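Local coordinates for protein (S)-ureidoglycine--glyoxylate transaminase (Bacillus subtilis, PDB 3ISL) that catalyses the pyridoxal-phosphate-dependent transamination between (S)-ureidoglycine and glyoxylate, giving oxalurate and glycine in bacterial purine catabolism, at residues 61-71 and 205-216; 70-78 and 190-198. All coordinates share one frame; numbering follows the deposited sequence.

Interaction 1 (61-71 and 205-216); sequences NRWAYPIDGTS and GMAPITYNERVA. With PLP (pyridoxal-5'-phosphate), chain C.
An antiparallel ladder at one border of the large mixed β-sheet joins strand 63-68 to strand 206-211, with Tyr65–Ile209 and Ile67–Ala207 as its hydrogen-bonded pairs. Each of these pairs exchanges two backbone bonds. Pro66 faces Pro208 at the non-hydrogen-bonded position between them, where the lack of an N-H costs this ladder nothing. Trp63, Tyr65, Ile67, Ala207, Ile209 and Tyr211 line one face. There the Trp63 CB sits over the Tyr211 ring, 3.6 Å from its centroid, a CH-pi contact; the indole and phenol planes lie only 5° apart but are slid so far that they barely overlap. Ala216 CB lies over one face of the indole, 3.6 Å from the centroid of its six-membered ring, and Arg62 CB over the opposite face.

With CG set between its backbone N and carbonyl carbon (chi1 59°), Tyr211 leans across to the neighbouring strand, to Tyr65, whose OH donates to Tyr211 OH at 2.8 Å, each oxygen lying at the edge of the other ring. Tyr211 OH is also bonded to Glu255. A phenylalanine in its place would keep a ring under Trp63 CB but would probably leave Tyr65 OH without its acceptor and Glu255 without its hydroxyl partner.

On the other face, Thr210 OG1 donates to Trp63 O at 2.7 Å and accepts from Asn61 ND2 at 3.2 Å, the oxygen lying in the amide plane. Trp63 O is thus gripped twice, since Tyr211 N binds it too. Beyond the strand, Asn212 OD1 N-caps the next helix by accepting from Val215 N, while its ND2 donates to Asp190. Ser71 OG donates to PLP O3P at 2.8 Å where the chain passes from strand 63-68 into the next helix; a mixed seven-stranded sheet whose connections carry the PLP site is the large-domain pattern of fold-type I aminotransferases.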
loop_
_atom_site.group_PDB
_atom_site.type_symbol
_atom_site.label_atom_id
_atom_site.label_comp_id
_atom_site.label_asym_id
_atom_site.label_seq_id
_atom_site.Cartn_x
_atom_site.Cartn_y
_atom_site.Cartn_z
ATOM N N ASN A 61 -9.908 -3.666 -22.006
ATOM C CA ASN A 61 -8.429 -3.683 -21.889
ATOM C C ASN A 61 -7.951 -4.980 -21.221
ATOM O O ASN A 61 -8.496 -5.366 -20.156
ATOM C CB ASN A 61 -7.940 -2.545 -20.965
ATOM C CG ASN A 61 -7.969 -1.184 -21.617
ATOM O OD1 ASN A 61 -7.968 -1.073 -22.835
ATOM N ND2 ASN A 61 -7.981 -0.117 -20.783
ATOM N N ARG A 62 -6.924 -5.603 -21.782
ATOM C CA ARG A 62 -6.207 -6.697 -21.126
ATOM C C ARG A 62 -5.665 -6.238 -19.792
ATOM O O ARG A 62 -5.648 -7.012 -18.822
ATOM C CB ARG A 62 -5.061 -7.236 -22.016
ATOM C CG ARG A 62 -4.558 -8.674 -21.599
ATOM C CD ARG A 62 -3.656 -9.410 -22.675
ATOM N NE ARG A 62 -4.364 -9.673 -23.954
ATOM C CZ ARG A 62 -4.218 -8.947 -25.072
ATOM N NH1 ARG A 62 -3.376 -7.898 -25.106
ATOM N NH2 ARG A 62 -4.916 -9.261 -26.162
ATOM N N TRP A 63 -5.214 -4.982 -19.717
ATOM C CA TRP A 63 -4.535 -4.502 -18.499
ATOM C C TRP A 63 -5.544 -3.773 -17.539
ATOM O O TRP A 63 -5.989 -2.632 -17.824
ATOM C CB TRP A 63 -3.288 -3.670 -18.867
ATOM C CG TRP A 63 -2.298 -4.443 -19.799
ATOM C CD1 TRP A 63 -1.292 -5.274 -19.395
ATOM C CD2 TRP A 63 -2.312 -4.526 -21.254
ATOM N NE1 TRP A 63 -0.666 -5.855 -20.492
ATOM C CE2 TRP A 63 -1.278 -5.425 -21.637
ATOM C CE3 TRP A 63 -3.117 -3.946 -22.270
ATOM C CZ2 TRP A 63 -0.978 -5.726 -23.026
ATOM C CZ3 TRP A 63 -2.834 -4.262 -23.663
ATOM C CH2 TRP A 63 -1.777 -5.141 -24.007
ATOM N N ALA A 64 -5.931 -4.469 -16.454
ATOM C CA ALA A 64 -6.739 -3.898 -15.380
ATOM C C ALA A 64 -6.461 -4.689 -14.104
ATOM O O ALA A 64 -6.792 -5.843 -14.034
ATOM C CB ALA A 64 -8.219 -3.930 -15.736
ATOM N N TYR A 65 -5.841 -4.051 -13.126
ATOM C CA TYR A 65 -5.261 -4.744 -11.966
ATOM C C TYR A 65 -4.893 -3.702 -10.981
ATOM O O TYR A 65 -4.686 -2.562 -11.363
ATOM C CB TYR A 65 -4.054 -5.634 -12.365
ATOM C CG TYR A 65 -2.862 -4.914 -13.032
ATOM C CD1 TYR A 65 -2.727 -4.875 -14.429
ATOM C CD2 TYR A 65 -1.889 -4.294 -12.267
ATOM C CE1 TYR A 65 -1.611 -4.232 -15.051
ATOM C CE2 TYR A 65 -0.793 -3.639 -12.865
ATOM C CZ TYR A 65 -0.679 -3.611 -14.241
ATOM O OH TYR A 65 0.407 -2.972 -14.775
ATOM N N PRO A 66 -4.864 -4.042 -9.684
ATOM C CA PRO A 66 -4.533 -2.993 -8.720
ATOM C C PRO A 66 -3.008 -2.847 -8.480
ATOM O O PRO A 66 -2.269 -3.769 -8.659
ATOM C CB PRO A 66 -5.178 -3.492 -7.413
ATOM C CG PRO A 66 -5.247 -4.924 -7.562
ATOM C CD PRO A 66 -5.309 -5.280 -9.033
ATOM N N ILE A 67 -2.572 -1.686 -8.055
ATOM C CA ILE A 67 -1.215 -1.601 -7.549
ATOM C C ILE A 67 -1.336 -1.319 -6.034
ATOM O O ILE A 67 -2.371 -0.802 -5.541
ATOM C CB ILE A 67 -0.300 -0.522 -8.305
ATOM C CG1 ILE A 67 -0.737 0.872 -7.977
ATOM C CG2 ILE A 67 -0.192 -0.670 -9.840
ATOM C CD1 ILE A 67 0.286 1.534 -6.997
ATOM N N ASP A 68 -0.273 -1.613 -5.296
ATOM C CA ASP A 68 -0.389 -1.653 -3.852
ATOM C C ASP A 68 0.119 -0.290 -3.460
ATOM O O ASP A 68 1.294 0.013 -3.618
ATOM C CB ASP A 68 0.480 -2.799 -3.298
ATOM C CG ASP A 68 -0.089 -4.180 -3.601
ATOM O OD1 ASP A 68 0.559 -5.197 -3.248
ATOM O OD2 ASP A 68 -1.178 -4.232 -4.244
ATOM N N GLY A 69 -0.750 0.590 -3.014
ATOM C CA GLY A 69 -0.298 1.940 -2.725
ATOM C C GLY A 69 -1.598 2.650 -2.651
ATOM O O GLY A 69 -2.618 2.114 -3.131
ATOM N N THR A 70 -1.599 3.832 -2.060
ATOM C CA THR A 70 -2.794 4.647 -2.171
ATOM C C THR A 70 -3.051 5.035 -3.652
ATOM O O THR A 70 -2.242 4.702 -4.584
ATOM C CB THR A 70 -2.838 5.839 -1.100
ATOM O OG1 THR A 70 -2.313 7.067 -1.635
ATOM C CG2 THR A 70 -2.073 5.455 0.159
ATOM N N SER A 71 -4.191 5.691 -3.875
ATOM C CA SER A 71 -4.599 6.039 -5.212
ATOM C C SER A 71 -3.491 6.771 -5.964
ATOM O O SER A 71 -3.256 6.541 -7.143
ATOM C CB SER A 71 -5.794 6.938 -5.111
ATOM O OG SER A 71 -6.679 6.414 -4.166
ATOM N N GLY A 205 -5.665 2.374 0.465
ATOM C CA GLY A 205 -4.437 1.599 0.347
ATOM C C GLY A 205 -4.340 0.623 -0.817
ATOM O O GLY A 205 -3.451 -0.248 -0.843
ATOM N N MET A 206 -5.208 0.794 -1.834
ATOM C CA MET A 206 -4.899 0.166 -3.128
ATOM C C MET A 206 -5.448 1.028 -4.209
ATOM O O MET A 206 -6.349 1.848 -3.927
ATOM C CB MET A 206 -5.412 -1.279 -3.230
ATOM C CG MET A 206 -4.316 -2.406 -3.185
ATOM S SD MET A 206 -5.366 -3.817 -3.461
ATOM C CE MET A 206 -4.309 -5.214 -3.833
ATOM N N ALA A 207 -4.863 0.894 -5.416
ATOM C CA ALA A 207 -5.195 1.743 -6.524
ATOM C C ALA A 207 -5.411 0.883 -7.797
ATOM O O ALA A 207 -4.465 0.463 -8.429
ATOM C CB ALA A 207 -4.088 2.766 -6.739
ATOM N N PRO A 208 -6.656 0.594 -8.142
ATOM C CA PRO A 208 -6.997 -0.127 -9.396
ATOM C C PRO A 208 -6.663 0.738 -10.613
ATOM O O PRO A 208 -7.033 1.924 -10.656
ATOM C CB PRO A 208 -8.533 -0.294 -9.341
ATOM C CG PRO A 208 -8.945 0.063 -7.974
ATOM C CD PRO A 208 -7.839 0.929 -7.342
ATOM N N ILE A 209 -6.002 0.134 -11.580
ATOM C CA ILE A 209 -5.611 0.855 -12.794
ATOM C C ILE A 209 -6.057 0.077 -13.972
ATOM O O ILE A 209 -6.211 -1.131 -13.881
ATOM C CB ILE A 209 -4.080 1.134 -12.904
ATOM C CG1 ILE A 209 -3.287 -0.156 -13.011
ATOM C CG2 ILE A 209 -3.577 1.939 -11.717
ATOM C CD1 ILE A 209 -1.727 0.074 -13.228
ATOM N N THR A 210 -6.250 0.767 -15.085
ATOM C CA THR A 210 -6.433 0.112 -16.329
ATOM C C THR A 210 -5.763 0.925 -17.433
ATOM O O THR A 210 -5.705 2.179 -17.386
ATOM C CB THR A 210 -7.970 -0.131 -16.653
ATOM O OG1 THR A 210 -8.113 -1.017 -17.760
ATOM C CG2 THR A 210 -8.718 1.139 -16.914
ATOM N N TYR A 211 -5.331 0.216 -18.468
ATOM C CA TYR A 211 -4.790 0.867 -19.642
ATOM C C TYR A 211 -4.790 -0.060 -20.863
ATOM O O TYR A 211 -4.930 -1.264 -20.713
ATOM C CB TYR A 211 -3.399 1.406 -19.348
ATOM C CG TYR A 211 -2.406 0.361 -18.914
ATOM C CD1 TYR A 211 -1.683 -0.410 -19.851
ATOM C CD2 TYR A 211 -2.154 0.156 -17.564
ATOM C CE1 TYR A 211 -0.708 -1.354 -19.414
ATOM C CE2 TYR A 211 -1.217 -0.768 -17.140
ATOM C CZ TYR A 211 -0.526 -1.526 -18.052
ATOM O OH TYR A 211 0.371 -2.411 -17.561
ATOM N N ASN A 212 -4.682 0.549 -22.052
ATOM C CA ASN A 212 -4.786 -0.121 -23.374
ATOM C C ASN A 212 -3.431 -0.432 -23.966
ATOM O O ASN A 212 -2.402 -0.259 -23.304
ATOM C CB ASN A 212 -5.665 0.706 -24.379
ATOM C CG ASN A 212 -5.109 2.131 -24.681
ATOM O OD1 ASN A 212 -3.979 2.468 -24.355
ATOM N ND2 ASN A 212 -5.925 2.950 -25.317
ATOM N N GLU A 213 -3.432 -0.915 -25.214
ATOM C CA GLU A 213 -2.245 -1.362 -25.964
ATOM C C GLU A 213 -1.371 -0.153 -26.359
ATOM O O GLU A 213 -0.141 -0.252 -26.346
ATOM C CB GLU A 213 -2.687 -2.216 -27.173
ATOM C CG GLU A 213 -1.764 -2.148 -28.414
ATOM C CD GLU A 213 -2.087 -3.175 -29.597
ATOM O OE1 GLU A 213 -1.140 -3.883 -30.033
ATOM O OE2 GLU A 213 -3.257 -3.255 -30.087
ATOM N N ARG A 214 -1.999 1.004 -26.632
ATOM C CA ARG A 214 -1.224 2.268 -26.793
ATOM C C ARG A 214 -0.322 2.525 -25.588
ATOM O O ARG A 214 0.878 2.755 -25.749
ATOM C CB ARG A 214 -2.119 3.493 -27.049
ATOM C CG ARG A 214 -2.965 3.392 -28.324
ATOM C CD ARG A 214 -2.984 4.727 -29.114
ATOM N NE ARG A 214 -3.716 5.679 -28.343
ATOM C CZ ARG A 214 -3.424 6.949 -28.170
ATOM N NH1 ARG A 214 -2.435 7.526 -28.796
ATOM N NH2 ARG A 214 -4.209 7.654 -27.369
ATOM N N VAL A 215 -0.907 2.473 -24.385
ATOM C CA VAL A 215 -0.128 2.596 -23.119
ATOM C C VAL A 215 0.890 1.457 -22.924
ATOM O O VAL A 215 2.054 1.716 -22.594
ATOM C CB VAL A 215 -0.991 2.789 -21.869
ATOM C CG1 VAL A 215 -0.098 2.983 -20.613
ATOM C CG2 VAL A 215 -1.838 4.023 -22.033
ATOM N N ALA A 216 0.472 0.230 -23.210
ATOM C CA ALA A 216 1.325 -0.938 -22.952
ATOM C C ALA A 216 2.562 -0.925 -23.878
ATOM O O ALA A 216 3.671 -1.169 -23.422
ATOM C CB ALA A 216 0.530 -2.305 -23.061
HETATM N N1 PLP C . -7.086 12.041 -6.670
HETATM C C2 PLP C . -8.432 12.569 -6.392
HETATM C C2A PLP C . -9.287 13.149 -7.350
HETATM C C3 PLP C . -8.983 12.544 -5.104
HETATM O O3 PLP C . -10.240 13.028 -4.846
HETATM C C4 PLP C . -8.313 12.005 -4.029
HETATM C C4A PLP C . -9.001 11.989 -2.609
HETATM C C5 PLP C . -7.043 11.483 -4.246
HETATM C C6 PLP C . -6.405 11.497 -5.527
HETATM C C5A PLP C . -6.333 10.962 -3.041
HETATM O O4P PLP C . -5.924 9.692 -3.245
HETATM P P PLP C . -5.240 9.082 -1.957
HETATM O O1P PLP C . -5.409 9.975 -0.733
HETATM O O2P PLP C . -3.696 8.852 -2.529
HETATM O O3P PLP C . -5.863 7.543 -1.698
#

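Interaction 2 (70-78 and 190-198); sequences TSRAGIEAV and DAAIGGTQK. With PLP (pyridoxal-5'-phosphate), chain C.
Helix 71-78 lies over strand 191-193 with axes 8.7 Å apart and nearly opposed directions (161°), so that Val78 meets Ala191 and Ile193, while Ser71 meets Gly195. Ile193 is the central side chain, and its torsion (chi1 -55°, CG1 anti to the carbonyl carbon) sends its branches to different turns of the helix. CG1 reaches tip to tip toward Val78 CG2, 3.7 Å away, whereas CG2 lies against Ser71 O and the backbone N of Ile75, whose side chain crosses it at about a right angle. The other Val78 branch, CG1, rests on Ala191 CB at 3.8 Å. Small residues suit the close places: a CB on Gly74 would come within 3.0 Å of Ile193 CG2, and one on Gly195 would clash with Ser71 OG.

This is the helix-on-sheet layer of the fold-type I aminotransferases, in which the helix N-terminus points at the cofactor phosphate, a helix end that is likely to stabilise that negative charge. Arg72 N donates to PLP O2P, and its side chain, bent at chi3 (62°), curls back to the same phosphate: NE donates to PLP O2P at 2.9 Å and NH2 to PLP O1P at 3.1 Å, with the phosphorus at the guanidinium edge and in its plane. A flat group with several N-H bonds and a positive charge fits an anionic phosphate, whose negative charge it would probably offset. From the loop that follows the strand Gln197 NE2 donates to PLP O3P at 2.6 Å, while its buried OE1 finds no partner in the model. Thr147 of the same chain and Thr267 of the second subunit also hydrogen-bond to PLP. Lys198, extended beyond CG, carries NZ to PLP C4A, where the 1.3 Å link is covalent and consistent with the internal aldimine.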
loop_
_atom_site.group_PDB
_atom_site.type_symbol
_atom_site.label_atom_id
_atom_site.label_comp_id
_atom_site.label_asym_id
_atom_site.label_seq_id
_atom_site.Cartn_x
_atom_site.Cartn_y
_atom_site.Cartn_z
ATOM N N THR A 70 -1.599 3.832 -2.060
ATOM C CA THR A 70 -2.794 4.647 -2.171
ATOM C C THR A 70 -3.051 5.035 -3.652
ATOM O O THR A 70 -2.242 4.702 -4.584
ATOM C CB THR A 70 -2.838 5.839 -1.100
ATOM O OG1 THR A 70 -2.313 7.067 -1.635
ATOM C CG2 THR A 70 -2.073 5.455 0.159
ATOM N N SER A 71 -4.191 5.691 -3.875
ATOM C CA SER A 71 -4.599 6.039 -5.212
ATOM C C SER A 71 -3.491 6.771 -5.964
ATOM O O SER A 71 -3.256 6.541 -7.143
ATOM C CB SER A 71 -5.794 6.938 -5.111
ATOM O OG SER A 71 -6.679 6.414 -4.166
ATOM N N ARG A 72 -2.829 7.680 -5.264
ATOM C CA ARG A 72 -1.841 8.540 -5.905
ATOM C C ARG A 72 -0.492 7.853 -6.157
ATOM O O ARG A 72 0.291 8.345 -6.964
ATOM C CB ARG A 72 -1.653 9.869 -5.146
ATOM C CG ARG A 72 -0.730 9.833 -3.984
ATOM C CD ARG A 72 -0.909 11.177 -3.224
ATOM N NE ARG A 72 -2.273 11.373 -2.682
ATOM C CZ ARG A 72 -2.744 12.523 -2.161
ATOM N NH1 ARG A 72 -2.003 13.631 -2.138
ATOM N NH2 ARG A 72 -3.989 12.580 -1.672
ATOM N N ALA A 73 -0.258 6.701 -5.519
ATOM C CA ALA A 73 0.832 5.811 -5.929
ATOM C C ALA A 73 0.415 5.151 -7.253
ATOM O O ALA A 73 1.269 4.880 -8.088
ATOM C CB ALA A 73 1.077 4.749 -4.870
ATOM N N GLY A 74 -0.880 4.842 -7.404
ATOM C CA GLY A 74 -1.378 4.333 -8.663
ATOM C C GLY A 74 -1.165 5.344 -9.774
ATOM O O GLY A 74 -0.726 5.007 -10.863
ATOM N N ILE A 75 -1.527 6.594 -9.498
ATOM C CA ILE A 75 -1.348 7.661 -10.462
ATOM C C ILE A 75 0.136 7.843 -10.828
ATOM O O ILE A 75 0.484 7.958 -12.002
ATOM C CB ILE A 75 -1.893 8.970 -9.913
ATOM C CG1 ILE A 75 -3.431 8.862 -9.684
ATOM C CG2 ILE A 75 -1.444 10.139 -10.862
ATOM C CD1 ILE A 75 -4.056 10.155 -9.014
ATOM N N GLU A 76 1.002 7.867 -9.808
ATOM C CA GLU A 76 2.423 7.973 -10.001
ATOM C C GLU A 76 3.013 6.815 -10.837
ATOM O O GLU A 76 3.825 7.064 -11.774
ATOM C CB GLU A 76 3.156 8.165 -8.645
ATOM C CG GLU A 76 4.701 8.360 -8.814
ATOM C CD GLU A 76 5.364 8.954 -7.587
ATOM O OE1 GLU A 76 6.602 8.912 -7.499
ATOM O OE2 GLU A 76 4.659 9.494 -6.711
ATOM N N ALA A 77 2.589 5.578 -10.555
ATOM C CA ALA A 77 3.112 4.423 -11.308
ATOM C C ALA A 77 2.748 4.559 -12.799
ATOM O O ALA A 77 3.599 4.345 -13.664
ATOM C CB ALA A 77 2.619 3.094 -10.740
ATOM N N VAL A 78 1.495 4.932 -13.106
ATOM C CA VAL A 78 1.137 5.134 -14.500
ATOM C C VAL A 78 2.021 6.264 -15.066
ATOM O O VAL A 78 2.707 6.053 -16.065
ATOM C CB VAL A 78 -0.355 5.404 -14.717
ATOM C CG1 VAL A 78 -0.616 5.785 -16.201
ATOM C CG2 VAL A 78 -1.223 4.164 -14.326
ATOM N N ASP A 190 -6.937 6.323 -22.404
ATOM C CA ASP A 190 -5.842 5.379 -22.561
ATOM C C ASP A 190 -5.382 4.721 -21.259
ATOM O O ASP A 190 -4.978 3.552 -21.258
ATOM C CB ASP A 190 -4.667 6.065 -23.279
ATOM C CG ASP A 190 -5.042 6.603 -24.643
ATOM O OD1 ASP A 190 -5.303 5.751 -25.530
ATOM O OD2 ASP A 190 -5.052 7.866 -24.823
ATOM N N ALA A 191 -5.382 5.475 -20.166
ATOM C CA ALA A 191 -5.148 4.931 -18.869
ATOM C C ALA A 191 -6.020 5.631 -17.867
ATOM O O ALA A 191 -6.226 6.889 -17.953
ATOM C CB ALA A 191 -3.611 5.038 -18.463
ATOM N N ALA A 192 -6.572 4.844 -16.914
ATOM C CA ALA A 192 -7.434 5.403 -15.852
ATOM C C ALA A 192 -6.954 4.807 -14.543
ATOM O O ALA A 192 -6.614 3.658 -14.490
ATOM C CB ALA A 192 -8.914 5.049 -16.052
ATOM N N ILE A 193 -6.970 5.603 -13.479
ATOM C CA ILE A 193 -6.582 5.083 -12.207
ATOM C C ILE A 193 -7.711 5.375 -11.276
ATOM O O ILE A 193 -8.218 6.510 -11.201
ATOM C CB ILE A 193 -5.309 5.818 -11.653
ATOM C CG1 ILE A 193 -4.127 5.770 -12.648
ATOM C CG2 ILE A 193 -5.012 5.337 -10.217
ATOM C CD1 ILE A 193 -3.888 7.122 -13.523
ATOM N N GLY A 194 -8.089 4.359 -10.524
ATOM C CA GLY A 194 -9.103 4.534 -9.472
ATOM C C GLY A 194 -8.508 4.548 -8.093
ATOM O O GLY A 194 -7.291 4.380 -7.920
ATOM N N GLY A 195 -9.357 4.755 -7.091
ATOM C CA GLY A 195 -8.988 4.495 -5.695
ATOM C C GLY A 195 -10.068 3.690 -5.018
ATOM O O GLY A 195 -11.158 3.482 -5.570
ATOM N N THR A 196 -9.791 3.181 -3.835
ATOM C CA THR A 196 -10.717 2.247 -3.200
ATOM C C THR A 196 -11.630 2.874 -2.135
ATOM O O THR A 196 -12.751 2.380 -1.931
ATOM C CB THR A 196 -9.916 1.119 -2.502
ATOM O OG1 THR A 196 -8.747 1.688 -1.887
ATOM C CG2 THR A 196 -9.428 0.121 -3.522
ATOM N N GLN A 197 -11.175 3.926 -1.447
ATOM C CA GLN A 197 -11.783 4.352 -0.199
ATOM C C GLN A 197 -12.877 5.391 -0.424
ATOM O O GLN A 197 -13.391 5.990 0.561
ATOM C CB GLN A 197 -10.728 4.912 0.775
ATOM C CG GLN A 197 -10.178 6.378 0.318
ATOM C CD GLN A 197 -8.951 6.315 -0.619
ATOM O OE1 GLN A 197 -8.646 5.261 -1.179
ATOM N NE2 GLN A 197 -8.242 7.437 -0.764
ATOM N N LYS A 198 -13.192 5.630 -1.701
ATOM C CA LYS A 198 -14.223 6.574 -2.149
ATOM C C LYS A 198 -15.482 5.841 -2.603
ATOM O O LYS A 198 -16.006 5.084 -1.829
ATOM C CB LYS A 198 -13.659 7.594 -3.135
ATOM C CG LYS A 198 -12.609 8.527 -2.336
ATOM C CD LYS A 198 -11.950 9.690 -3.137
ATOM C CE LYS A 198 -10.718 10.151 -2.372
ATOM N NZ LYS A 198 -10.195 11.482 -2.625
HETATM N N1 PLP C . -7.086 12.041 -6.670
HETATM C C2 PLP C . -8.432 12.569 -6.392
HETATM C C2A PLP C . -9.287 13.149 -7.350
HETATM C C3 PLP C . -8.983 12.544 -5.104
HETATM O O3 PLP C . -10.240 13.028 -4.846
HETATM C C4 PLP C . -8.313 12.005 -4.029
HETATM C C4A PLP C . -9.001 11.989 -2.609
HETATM C C5 PLP C . -7.043 11.483 -4.246
HETATM C C6 PLP C . -6.405 11.497 -5.527
HETATM C C5A PLP C . -6.333 10.962 -3.041
HETATM O O4P PLP C . -5.924 9.692 -3.245
HETATM P P PLP C . -5.240 9.082 -1.957
HETATM O O1P PLP C . -5.409 9.975 -0.733
HETATM O O2P PLP C . -3.696 8.852 -2.529
HETATM O O3P PLP C . -5.863 7.543 -1.698
#

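In the fold
The centres of the two interactions lie about 7 Å apart and both serve the same PLP site. Strand 63-68 runs on into helix 71-82, and strand 191-193 is followed in the chain by strand 206-211, so the four segments come in the order 61-71, 70-78, 190-198, 205-216, with interaction 2 inside the span of interaction 1. Thr70 and Ser71 belong to both. Strands 191-193 and 206-211 are neighbours in the mixed sheet; a probable hydrogen bond from Gly194 N to Pro208 O ties them, and just beyond them Arg214 and Asp190 form a salt bridge. Interaction 1 thus builds the sheet's border, interaction 2 packs one helix onto it, and the second subunit touches both.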